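Local structure of putative esterase/lipase/thioesterase (Silicibacter sp., 2PBL) at residues D6-G11 with P217-Q222; A119-A124 with V151-V156; G212-P217 with A237-H242. The protein is a putative esterase, lipase or thioesterase of the alpha/beta-hydrolase fold that probably hydrolyses ester or thioester bonds. All blocks are in the same frame, centred on the assembly; numbering follows the deposited sequence.

How the contacts relate
Starting at the N terminus, the first segment met, 6-11, packs on the start of helix 217-230 in contact 1 and closes a loop of 205 residues. Contact 2 is nested inside that loop: helix 109-126 meets residues 151-156 after a short excursion through strand 131-136 and helix 138-145. Contact 3 follows contact 2 in series and joins the chain after strand 206-212 to the chain after strand 233-237; it crosses contact 1, shares Pro217 with it and touches it, Arg216 NH1 reaching Asp6 O. With centres about 10 Å apart, contacts 1 and 3 cluster round the probable triad residues Glu215 and His242, while the centre of contact 2 lies about 31 Å from theirs.

Contact 1. Residues D6-G11 with P217-Q222; sequences DAYANG and PAFLDQ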
ATOM      1  N   ASP A   6     -14.917 -14.104   9.362  1.00 22.28           N
ATOM      2  CA  ASP A   6     -13.926 -15.175   9.262  1.00 22.75           C
ATOM      3  C   ASP A   6     -13.195 -15.141   7.902  1.00 20.15           C
ATOM      4  O   ASP A   6     -11.997 -15.375   7.853  1.00 21.79           O
ATOM      5  CB  ASP A   6     -14.576 -16.548   9.446  1.00 23.62           C
ATOM      6  CG  ASP A   6     -13.561 -17.676   9.378  1.00 28.27           C
ATOM      7  OD1 ASP A   6     -12.618 -17.707  10.197  1.00 36.89           O
ATOM      8  OD2 ASP A   6     -13.711 -18.526   8.493  1.00 41.04           O
ATOM      9  N   ALA A   7     -13.943 -14.874   6.830  1.00 19.51           N
ATOM     10  CA  ALA A   7     -13.427 -14.772   5.456  1.00 20.61           C
ATOM     11  C   ALA A   7     -12.316 -13.711   5.315  1.00 20.68           C
ATOM     12  O   ALA A   7     -11.305 -13.945   4.649  1.00 18.01           O
ATOM     13  CB  ALA A   7     -14.550 -14.472   4.516  1.00 20.06           C
ATOM     14  N   TYR A   8     -12.485 -12.566   5.987  1.00 20.23           N
ATOM     15  CA  TYR A   8     -11.483 -11.491   5.956  1.00 20.16           C
ATOM     16  C   TYR A   8     -10.424 -11.520   7.077  1.00 20.66           C
ATOM     17  O   TYR A   8      -9.568 -10.637   7.183  1.00 20.94           O
ATOM     18  CB  TYR A   8     -12.209 -10.125   5.845  1.00 19.83           C
ATOM     19  CG  TYR A   8     -12.675  -9.944   4.453  1.00 18.85           C
ATOM     20  CD1 TYR A   8     -13.941 -10.401   4.045  1.00 19.54           C
ATOM     21  CD2 TYR A   8     -11.831  -9.391   3.488  1.00 19.12           C
ATOM     22  CE1 TYR A   8     -14.361 -10.289   2.736  1.00 23.00           C
ATOM     23  CE2 TYR A   8     -12.251  -9.274   2.194  1.00 12.77           C
ATOM     24  CZ  TYR A   8     -13.513  -9.730   1.809  1.00 21.94           C
ATOM     25  OH  TYR A   8     -13.926  -9.658   0.505  1.00 16.92           O
ATOM     26  N   ALA A   9     -10.450 -12.562   7.908  1.00 21.61           N
ATOM     27  CA  ALA A   9      -9.514 -12.672   8.996  1.00 22.29           C
ATOM     28  C   ALA A   9      -8.259 -13.312   8.435  1.00 23.17           C
ATOM     29  O   ALA A   9      -8.328 -14.440   7.928  1.00 24.49           O
ATOM     30  CB  ALA A   9     -10.115 -13.523  10.117  1.00 23.39           C
ATOM     31  N   ASN A  10      -7.134 -12.598   8.486  1.00 22.95           N
ATOM     32  CA  ASN A  10      -5.865 -13.138   8.024  1.00 22.82           C
ATOM     33  C   ASN A  10      -5.089 -13.874   9.101  1.00 22.50           C
ATOM     34  O   ASN A  10      -4.757 -15.048   8.941  1.00 23.43           O
ATOM     35  CB  ASN A  10      -5.009 -12.026   7.401  1.00 24.42           C
ATOM     36  CG  ASN A  10      -5.640 -11.446   6.134  1.00 21.02           C
ATOM     37  OD1 ASN A  10      -5.936 -12.171   5.163  1.00 19.60           O
ATOM     38  ND2 ASN A  10      -5.868 -10.117   6.146  1.00 21.41           N
ATOM     39  N   GLY A  11      -4.786 -13.165  10.182  1.00 22.60           N
ATOM     40  CA  GLY A  11      -4.034 -13.705  11.316  1.00 26.03           C
ATOM     41  C   GLY A  11      -4.436 -15.072  11.832  1.00 25.73           C
ATOM     42  O   GLY A  11      -3.582 -15.901  12.081  1.00 26.36           O
ATOM     43  N   PRO A 217      -9.143 -17.175   0.695  1.00 19.04           N
ATOM     44  CA  PRO A 217      -9.934 -17.103  -0.525  1.00 16.70           C
ATOM     45  C   PRO A 217     -10.454 -15.686  -0.872  1.00 17.35           C
ATOM     46  O   PRO A 217     -10.442 -15.306  -2.054  1.00 17.83           O
ATOM     47  CB  PRO A 217     -11.103 -18.035  -0.204  1.00 19.21           C
ATOM     48  CG  PRO A 217     -10.493 -19.061   0.613  1.00 18.76           C
ATOM     49  CD  PRO A 217      -9.541 -18.358   1.503  1.00 18.41           C
ATOM     50  N   ALA A 218     -10.904 -14.955   0.145  1.00 16.00           N
ATOM     51  CA  ALA A 218     -11.400 -13.565  -0.016  1.00 16.97           C
ATOM     52  C   ALA A 218     -10.337 -12.667  -0.698  1.00 16.34           C
ATOM     53  O   ALA A 218     -10.661 -11.864  -1.567  1.00 19.22           O
ATOM     54  CB  ALA A 218     -11.741 -13.004   1.319  1.00 18.22           C
ATOM     55  N   PHE A 219      -9.085 -12.797  -0.288  1.00 16.15           N
ATOM     56  CA  PHE A 219      -8.000 -11.999  -0.893  1.00 17.68           C
ATOM     57  C   PHE A 219      -7.638 -12.431  -2.298  1.00 17.05           C
ATOM     58  O   PHE A 219      -7.279 -11.584  -3.124  1.00 13.63           O
ATOM     59  CB  PHE A 219      -6.787 -11.867   0.017  1.00 16.43           C
ATOM     60  CG  PHE A 219      -6.996 -10.839   1.088  1.00 21.05           C
ATOM     61  CD1 PHE A 219      -7.627 -11.173   2.291  1.00 18.22           C
ATOM     62  CD2 PHE A 219      -6.658  -9.514   0.866  1.00 19.90           C
ATOM     63  CE1 PHE A 219      -7.841 -10.207   3.260  1.00 24.44           C
ATOM     64  CE2 PHE A 219      -6.916  -8.540   1.826  1.00 18.49           C
ATOM     65  CZ  PHE A 219      -7.487  -8.879   3.016  1.00 18.46           C
ATOM     66  N   LEU A 220      -7.697 -13.730  -2.573  1.00 14.69           N
ATOM     67  CA  LEU A 220      -7.507 -14.198  -3.920  1.00 15.82           C
ATOM     68  C   LEU A 220      -8.620 -13.652  -4.819  1.00 14.99           C
ATOM     69  O   LEU A 220      -8.374 -13.249  -5.974  1.00 15.32           O
ATOM     70  CB  LEU A 220      -7.469 -15.743  -3.951  1.00 16.59           C
ATOM     71  CG  LEU A 220      -6.250 -16.365  -3.294  1.00 19.05           C
ATOM     72  CD1 LEU A 220      -6.416 -17.882  -3.249  1.00 23.47           C
ATOM     73  CD2 LEU A 220      -4.985 -15.988  -4.036  1.00 14.66           C
ATOM     74  N   ASP A 221      -9.836 -13.596  -4.291  1.00 15.82           N
ATOM     75  CA  ASP A 221     -10.972 -13.045  -5.027  1.00 15.23           C
ATOM     76  C   ASP A 221     -10.808 -11.525  -5.272  1.00 14.15           C
ATOM     77  O   ASP A 221     -10.951 -11.042  -6.389  1.00 12.86           O
ATOM     78  CB  ASP A 221     -12.285 -13.301  -4.271  1.00 13.74           C
ATOM     79  CG  ASP A 221     -12.631 -14.784  -4.203  1.00 21.73           C
ATOM     80  OD1 ASP A 221     -11.958 -15.546  -4.922  1.00 24.79           O
ATOM     81  OD2 ASP A 221     -13.520 -15.184  -3.402  1.00 21.08           O
ATOM     82  N   GLN A 222     -10.497 -10.811  -4.209  1.00 14.19           N
ATOM     83  CA  GLN A 222     -10.259  -9.373  -4.291  1.00 14.17           C
ATOM     84  C   GLN A 222      -9.202  -9.057  -5.375  1.00 12.70           C
ATOM     85  O   GLN A 222      -9.333  -8.080  -6.105  1.00 14.32           O
ATOM     86  CB  GLN A 222      -9.816  -8.828  -2.922  1.00 17.45           C
ATOM     87  CG  GLN A 222     -10.910  -8.762  -1.858  1.00 16.56           C
ATOM     88  CD  GLN A 222     -11.878  -7.613  -2.040  1.00 17.65           C
ATOM     89  OE1 GLN A 222     -11.724  -6.775  -2.926  1.00 14.45           O
ATOM     90  NE2 GLN A 222     -12.905  -7.590  -1.208  1.00 16.29           N
TER
HETATM   91  O   HOH W   1     -11.735 -16.081   2.731  1.00 20.66           O
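In Tyr8 and Gln222 CG lies beside the backbone N (chi1 -76° and -72°), and the bend of the glutamine chain about CB-CG turns its amide toward the phenol. Gln222 NE2 donates to Tyr8 OH over 2.9 Å at the edge of the ring. The oxygen lies close to the amide plane, although the amide and ring planes are 65° apart. That amide is held at its other end too, since Gln222 OE1 accepts from Asp171 N, which fixes its rotation. One face of the tyrosine ring rests on the first turn of the helix: Ala218 CB sits 3.9 Å from the ring centroid in a CH-pi contact. Beside it, the edge of Tyr8 is directed at the face of Phe219 in an offset edge-to-face pair with centroids 5.9 Å apart. Asn10 crosses the phenylalanine at about a right angle, its OD1 3.3 Å from Phe219 CE1, while Asn10 ND2 is hydrogen-bonded to an unidentified molecule, probably from the crystallisation liquor. A water joins the backbones, donating to Ala7 O and accepting from Ala218 N, each at 2.9 Å, and so serves an amide in the helix's first turn. Phe219 also meets the ring of His242, and Asn10 touches the same histidine. The N-terminal loop therefore lines what is probably the active-site pocket of an alpha/beta hydrolase, beside a presumed Ser-His-Glu triad.

Contact 2. Residues A119-A124 with V151-V156; sequences AVTAAA and VLPEAV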
ATOM      1  N   ALA A 119       0.006  12.841   0.467  1.00 15.91           N
ATOM      2  CA  ALA A 119       1.320  12.278   0.757  1.00 16.29           C
ATOM      3  C   ALA A 119       2.148  12.025  -0.494  1.00 15.25           C
ATOM      4  O   ALA A 119       3.304  12.407  -0.528  1.00 13.61           O
ATOM      5  CB  ALA A 119       1.180  10.969   1.559  1.00 17.18           C
ATOM      6  N   VAL A 120       1.548  11.381  -1.505  1.00 14.55           N
ATOM      7  CA  VAL A 120       2.232  11.066  -2.768  1.00 13.31           C
ATOM      8  C   VAL A 120       2.663  12.384  -3.385  1.00 11.83           C
ATOM      9  O   VAL A 120       3.809  12.515  -3.808  1.00 14.41           O
ATOM     10  CB  VAL A 120       1.311  10.262  -3.730  1.00 16.73           C
ATOM     11  CG1 VAL A 120       1.922  10.090  -5.095  1.00  8.55           C
ATOM     12  CG2 VAL A 120       0.919   8.855  -3.132  1.00 13.39           C
ATOM     13  N   THR A 121       1.747  13.359  -3.386  1.00 13.11           N
ATOM     14  CA  THR A 121       2.005  14.697  -3.936  1.00 14.64           C
ATOM     15  C   THR A 121       3.206  15.355  -3.283  1.00 13.69           C
ATOM     16  O   THR A 121       4.059  15.845  -3.991  1.00 14.18           O
ATOM     17  CB  THR A 121       0.772  15.617  -3.840  1.00 15.27           C
ATOM     18  OG1 THR A 121      -0.261  15.060  -4.661  1.00 10.81           O
ATOM     19  CG2 THR A 121       1.085  17.037  -4.323  1.00 14.13           C
ATOM     20  N   ALA A 122       3.275  15.340  -1.950  1.00 13.92           N
ATOM     21  CA  ALA A 122       4.420  15.873  -1.211  1.00 15.10           C
ATOM     22  C   ALA A 122       5.722  15.121  -1.483  1.00 16.68           C
ATOM     23  O   ALA A 122       6.770  15.725  -1.754  1.00 15.18           O
ATOM     24  CB  ALA A 122       4.106  15.876   0.261  1.00 17.52           C
ATOM     25  N   ALA A 123       5.665  13.794  -1.458  1.00 16.46           N
ATOM     26  CA  ALA A 123       6.863  13.026  -1.772  1.00 13.36           C
ATOM     27  C   ALA A 123       7.359  13.329  -3.204  1.00 14.75           C
ATOM     28  O   ALA A 123       8.561  13.403  -3.433  1.00 15.02           O
ATOM     29  CB  ALA A 123       6.631  11.541  -1.562  1.00 14.94           C
ATOM     30  N   ALA A 124       6.427  13.520  -4.146  1.00 14.74           N
ATOM     31  CA  ALA A 124       6.730  13.805  -5.561  1.00 14.70           C
ATOM     32  C   ALA A 124       7.401  15.176  -5.765  1.00 16.62           C
ATOM     33  O   ALA A 124       7.994  15.404  -6.805  1.00 15.19           O
ATOM     34  CB  ALA A 124       5.494  13.719  -6.388  1.00 17.40           C
ATOM     35  N   VAL A 151      -8.683  12.108  -7.922  1.00 14.61           N
ATOM     36  CA  VAL A 151      -8.027  12.012  -6.628  1.00 13.93           C
ATOM     37  C   VAL A 151      -6.626  12.636  -6.581  1.00 16.04           C
ATOM     38  O   VAL A 151      -6.337  13.441  -5.687  1.00 17.10           O
ATOM     39  CB  VAL A 151      -8.021  10.544  -6.141  1.00 14.31           C
ATOM     40  CG1 VAL A 151      -7.294  10.387  -4.829  1.00 22.79           C
ATOM     41  CG2 VAL A 151      -9.482  10.038  -5.994  1.00 13.95           C
ATOM     42  N   LEU A 152      -5.750  12.261  -7.511  1.00 13.67           N
ATOM     43  CA  LEU A 152      -4.345  12.735  -7.526  1.00 14.14           C
ATOM     44  C   LEU A 152      -4.138  13.789  -8.647  1.00 12.60           C
ATOM     45  O   LEU A 152      -4.715  13.634  -9.697  1.00 14.81           O
ATOM     46  CB  LEU A 152      -3.452  11.507  -7.763  1.00 12.79           C
ATOM     47  CG  LEU A 152      -1.947  11.700  -7.620  1.00 13.53           C
ATOM     48  CD1 LEU A 152      -1.607  11.820  -6.190  1.00 10.92           C
ATOM     49  CD2 LEU A 152      -1.246  10.511  -8.229  1.00 13.99           C
ATOM     50  N   PRO A 153      -3.393  14.883  -8.391  1.00 13.06           N
ATOM     51  CA  PRO A 153      -3.181  15.893  -9.424  1.00 13.29           C
ATOM     52  C   PRO A 153      -2.544  15.316 -10.686  1.00 13.82           C
ATOM     53  O   PRO A 153      -1.730  14.404 -10.584  1.00 13.56           O
ATOM     54  CB  PRO A 153      -2.227  16.924  -8.763  1.00 12.47           C
ATOM     55  CG  PRO A 153      -2.409  16.741  -7.316  1.00 17.04           C
ATOM     56  CD  PRO A 153      -2.763  15.274  -7.124  1.00 17.24           C
ATOM     57  N   GLU A 154      -2.957  15.828 -11.843  1.00 13.02           N
ATOM     58  CA  GLU A 154      -2.398  15.431 -13.158  1.00 15.80           C
ATOM     59  C   GLU A 154      -0.855  15.420 -13.156  1.00 13.28           C
ATOM     60  O   GLU A 154      -0.211  14.489 -13.663  1.00 11.12           O
ATOM     61  CB  GLU A 154      -2.886  16.440 -14.207  1.00 21.07           C
ATOM     62  CG  GLU A 154      -2.372  16.226 -15.601  1.00 28.52           C
ATOM     63  CD  GLU A 154      -3.095  15.112 -16.300  1.00 44.78           C
ATOM     64  OE1 GLU A 154      -2.483  14.024 -16.504  1.00 55.71           O
ATOM     65  OE2 GLU A 154      -4.293  15.335 -16.612  1.00 47.71           O
ATOM     66  N   ALA A 155      -0.262  16.474 -12.625  1.00 15.31           N
ATOM     67  CA  ALA A 155       1.194  16.595 -12.588  1.00 15.93           C
ATOM     68  C   ALA A 155       1.918  15.419 -11.891  1.00 15.73           C
ATOM     69  O   ALA A 155       3.092  15.118 -12.184  1.00 16.07           O
ATOM     70  CB  ALA A 155       1.615  17.906 -11.916  1.00 18.00           C
ATOM     71  N   VAL A 156       1.235  14.762 -10.975  1.00 12.40           N
ATOM     72  CA  VAL A 156       1.817  13.600 -10.274  1.00 13.09           C
ATOM     73  C   VAL A 156       1.412  12.343 -11.026  1.00  8.94           C
ATOM     74  O   VAL A 156       2.203  11.469 -11.322  1.00 13.13           O
ATOM     75  CB  VAL A 156       1.313  13.493  -8.795  1.00 12.71           C
ATOM     76  CG1 VAL A 156       2.147  12.478  -8.022  1.00 13.16           C
ATOM     77  CG2 VAL A 156       1.404  14.820  -8.155  1.00 12.06           C
TER
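Val120 and Val156 pack together where helix 109-126 of this alpha/beta-hydrolase fold meets the short helix 154-157. Both helices flank the central sheet, and the chain between these segments runs through strand 131-136 and helix 138-145. The tight part faces the sheet. There Val120 CG1 and Val156 CG1 approach to 3.8 Å. In both valines CG1 stands anti to the backbone N (chi1 172° and -168°), which turns the two methyls on each other as the side chains cross obliquely. One turn further along helix 109-126, Ala124 CB comes within 3.9 Å of the same Val156 CG1, so this methyl is held against two residues of a single helical ridge. Leu152 lies alongside Val156 on the same side of Val120, crosses the valine at about a right angle, and sets its CD1 4.1 Å from Val120 CG1. Ile131 of strand 131-136 touches both Ala124 and Val156, continuing the apolar layer down to the sheet.

Thr121 stands at the boundary. Its hydroxyl spends its polarity within its own helix, bonding to Ser117 O one turn back, yet Thr121 OG1 is also packed among Leu152 CD1 at 3.8 Å, Val156 CG2 and the proline ring. The solvent side is Pro153, exposed at the N-cap position of helix 154-157: it buries little here and across the contact touches Thr121 alone, the pyrrolidine lying obliquely beside the threonine with Pro153 CD 3.5 Å from Thr121 OG1.

Contact 3. Residues G212-P217 with A237-H242; sequences GGAERP and AFEKHH
His242 and Glu215 make the central side-chain contact: ND1 of the histidine donates to OE1 of the glutamate over 2.8 Å with an N-H...O angle of 158°. The acceptor lies near the imidazole plane, at the ring edge, yet the donor stands above the carboxylate plane, the two planes being 67° apart. The other oxygen is anchored within its own loop, Gly212 N donating to Glu215 OE2 at 2.9 Å, and Ser167 OG bonds to that oxygen as well. With both oxygens engaged, rotation of the carboxylate is restrained. On the far edge of the imidazole His242 NE2 is hydrogen-bonded to Ser137 OG. Ser137 sits in a GxSxG sequence consistent with the nucleophile elbow of alpha/beta hydrolases, and Ser137, His242 and Glu215 would form the catalytic triad, the acid following strand 206-212 and the histidine following strand 233-237.

Behind the side chains, the backbones lock these two loops together. A parallel bridge pairs Gly212 with Ala237 at the ends of the strands. Just beyond it Ala237 O accepts from Gly213 N at 2.9 Å and, from the opposite face of its carbonyl plane, from Lys240 N, a bond belonging to the type II turn 237-240. Next along, Ala214 N donates to Lys240 O, also at 2.9 Å, but with a more bent angle of 139°. Gly212 CA approaches that same carbonyl, Lys240 O, to 3.3 Å in a CA-H...O contact, and Ala214 CB rests 3.3 Å from Lys240 O, with Glu239 O slightly farther off.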
ATOM      1  N   GLY A 212      -0.634 -13.464  -2.552  1.00 16.74           N
ATOM      2  CA  GLY A 212      -0.037 -14.714  -2.113  1.00 16.40           C
ATOM      3  C   GLY A 212      -0.904 -15.925  -2.390  1.00 15.16           C
ATOM      4  O   GLY A 212      -2.115 -15.915  -2.149  1.00 17.28           O
ATOM      5  N   GLY A 213      -0.276 -16.973  -2.917  1.00 15.20           N
ATOM      6  CA  GLY A 213      -0.956 -18.216  -3.264  1.00 16.97           C
ATOM      7  C   GLY A 213      -1.687 -18.931  -2.131  1.00 14.33           C
ATOM      8  O   GLY A 213      -2.718 -19.572  -2.356  1.00 15.95           O
ATOM      9  N   ALA A 214      -1.162 -18.793  -0.931  1.00 16.67           N
ATOM     10  CA  ALA A 214      -1.735 -19.409   0.259  1.00 17.17           C
ATOM     11  C   ALA A 214      -2.630 -18.454   1.012  1.00 17.19           C
ATOM     12  O   ALA A 214      -2.889 -18.690   2.172  1.00 16.81           O
ATOM     13  CB  ALA A 214      -0.587 -19.901   1.188  1.00 15.87           C
ATOM     14  N   GLU A 215      -3.095 -17.363   0.385  1.00 16.72           N
ATOM     15  CA  GLU A 215      -3.904 -16.394   1.094  1.00 16.68           C
ATOM     16  C   GLU A 215      -5.324 -16.827   1.221  1.00 19.44           C
ATOM     17  O   GLU A 215      -5.743 -17.789   0.571  1.00 17.36           O
ATOM     18  CB  GLU A 215      -3.843 -15.013   0.443  1.00 18.81           C
ATOM     19  CG  GLU A 215      -2.539 -14.293   0.770  1.00 15.44           C
ATOM     20  CD  GLU A 215      -2.609 -12.781   0.514  1.00 17.82           C
ATOM     21  OE1 GLU A 215      -3.570 -12.158   1.016  1.00 19.91           O
ATOM     22  OE2 GLU A 215      -1.701 -12.250  -0.185  1.00 18.78           O
ATOM     23  N   ARG A 216      -6.058 -16.107   2.074  1.00 17.48           N
ATOM     24  CA  ARG A 216      -7.493 -16.335   2.277  1.00 17.29           C
ATOM     25  C   ARG A 216      -8.189 -16.271   0.930  1.00 18.24           C
ATOM     26  O   ARG A 216      -7.828 -15.438   0.071  1.00 17.97           O
ATOM     27  CB  ARG A 216      -8.100 -15.261   3.202  1.00 17.81           C
ATOM     28  CG  ARG A 216      -7.464 -15.104   4.571  1.00 23.04           C
ATOM     29  CD  ARG A 216      -7.698 -16.333   5.412  1.00 23.38           C
ATOM     30  NE  ARG A 216      -9.118 -16.455   5.730  1.00 27.93           N
ATOM     31  CZ  ARG A 216      -9.770 -17.607   5.784  1.00 26.74           C
ATOM     32  NH1 ARG A 216     -11.041 -17.620   6.087  1.00 23.18           N
ATOM     33  NH2 ARG A 216      -9.162 -18.750   5.512  1.00 27.52           N
ATOM     34  N   PRO A 217      -9.143 -17.175   0.695  1.00 19.04           N
ATOM     35  CA  PRO A 217      -9.934 -17.103  -0.525  1.00 16.70           C
ATOM     36  C   PRO A 217     -10.454 -15.686  -0.872  1.00 17.35           C
ATOM     37  O   PRO A 217     -10.442 -15.306  -2.054  1.00 17.83           O
ATOM     38  CB  PRO A 217     -11.103 -18.035  -0.204  1.00 19.21           C
ATOM     39  CG  PRO A 217     -10.493 -19.061   0.613  1.00 18.76           C
ATOM     40  CD  PRO A 217      -9.541 -18.358   1.503  1.00 18.41           C
ATOM     41  N   ALA A 237       2.073 -15.279  -5.846  1.00 16.24           N
ATOM     42  CA  ALA A 237       3.355 -15.611  -5.232  1.00 15.68           C
ATOM     43  C   ALA A 237       3.281 -16.981  -4.535  1.00 17.84           C
ATOM     44  O   ALA A 237       2.500 -17.166  -3.584  1.00 17.73           O
ATOM     45  CB  ALA A 237       3.734 -14.536  -4.227  1.00 16.65           C
ATOM     46  N   PHE A 238       4.078 -17.932  -5.026  1.00 18.19           N
ATOM     47  CA  PHE A 238       4.041 -19.318  -4.525  1.00 16.28           C
ATOM     48  C   PHE A 238       4.028 -19.456  -3.002  1.00 16.35           C
ATOM     49  O   PHE A 238       4.948 -19.029  -2.320  1.00 17.26           O
ATOM     50  CB  PHE A 238       5.197 -20.106  -5.101  1.00 18.37           C
ATOM     51  CG  PHE A 238       5.237 -21.525  -4.627  1.00 16.24           C
ATOM     52  CD1 PHE A 238       4.365 -22.470  -5.182  1.00 22.17           C
ATOM     53  CD2 PHE A 238       6.132 -21.919  -3.627  1.00 21.48           C
ATOM     54  CE1 PHE A 238       4.390 -23.809  -4.746  1.00 20.82           C
ATOM     55  CE2 PHE A 238       6.164 -23.252  -3.185  1.00 19.60           C
ATOM     56  CZ  PHE A 238       5.289 -24.194  -3.750  1.00 21.18           C
ATOM     57  N   GLU A 239       2.951 -20.035  -2.486  1.00 16.84           N
ATOM     58  CA  GLU A 239       2.773 -20.341  -1.053  1.00 17.10           C
ATOM     59  C   GLU A 239       2.877 -19.189  -0.078  1.00 16.39           C
ATOM     60  O   GLU A 239       2.946 -19.405   1.110  1.00 18.72           O
ATOM     61  CB  GLU A 239       3.694 -21.492  -0.625  1.00 18.94           C
ATOM     62  CG  GLU A 239       3.396 -22.781  -1.323  1.00 21.64           C
ATOM     63  CD  GLU A 239       2.004 -23.348  -1.076  1.00 33.28           C
ATOM     64  OE1 GLU A 239       1.290 -22.874  -0.181  1.00 37.30           O
ATOM     65  OE2 GLU A 239       1.628 -24.315  -1.777  1.00 46.52           O
ATOM     66  N   LYS A 240       2.786 -17.961  -0.566  1.00 15.50           N
ATOM     67  CA  LYS A 240       2.811 -16.792   0.318  1.00 15.96           C
ATOM     68  C   LYS A 240       1.473 -16.533   0.991  1.00 17.47           C
ATOM     69  O   LYS A 240       0.403 -16.805   0.393  1.00 15.91           O
ATOM     70  CB  LYS A 240       3.266 -15.555  -0.439  1.00 16.24           C
ATOM     71  CG  LYS A 240       4.686 -15.604  -0.966  1.00 15.84           C
ATOM     72  CD  LYS A 240       5.757 -15.737   0.099  1.00 20.74           C
ATOM     73  CE  LYS A 240       7.138 -15.829  -0.528  1.00 23.20           C
ATOM     74  NZ  LYS A 240       8.152 -16.133   0.519  1.00 38.29           N
ATOM     75  N   HIS A 241       1.543 -16.040   2.245  1.00 16.91           N
ATOM     76  CA  HIS A 241       0.335 -15.680   2.987  1.00 17.04           C
ATOM     77  C   HIS A 241       0.310 -14.155   3.100  1.00 15.86           C
ATOM     78  O   HIS A 241       1.170 -13.487   2.565  1.00 13.21           O
ATOM     79  CB  HIS A 241       0.191 -16.391   4.347  1.00 13.53           C
ATOM     80  CG  HIS A 241       1.371 -16.259   5.238  1.00 19.20           C
ATOM     81  ND1 HIS A 241       1.752 -15.062   5.800  1.00 14.39           N
ATOM     82  CD2 HIS A 241       2.231 -17.187   5.705  1.00 17.78           C
ATOM     83  CE1 HIS A 241       2.838 -15.246   6.521  1.00 20.87           C
ATOM     84  NE2 HIS A 241       3.146 -16.528   6.486  1.00 18.26           N
ATOM     85  N   HIS A 242      -0.701 -13.610   3.760  1.00 16.06           N
ATOM     86  CA  HIS A 242      -0.897 -12.146   3.805  1.00 16.32           C
ATOM     87  C   HIS A 242       0.217 -11.376   4.461  1.00 15.98           C
ATOM     88  O   HIS A 242       0.400 -10.194   4.173  1.00 17.93           O
ATOM     89  CB  HIS A 242      -2.253 -11.844   4.495  1.00 15.20           C
ATOM     90  CG  HIS A 242      -2.827 -10.498   4.178  1.00 20.68           C
ATOM     91  ND1 HIS A 242      -3.246 -10.149   2.911  1.00 18.18           N
ATOM     92  CD2 HIS A 242      -3.088  -9.432   4.969  1.00 22.09           C
ATOM     93  CE1 HIS A 242      -3.713  -8.915   2.930  1.00 20.73           C
ATOM     94  NE2 HIS A 242      -3.659  -8.466   4.172  1.00 19.98           N
TER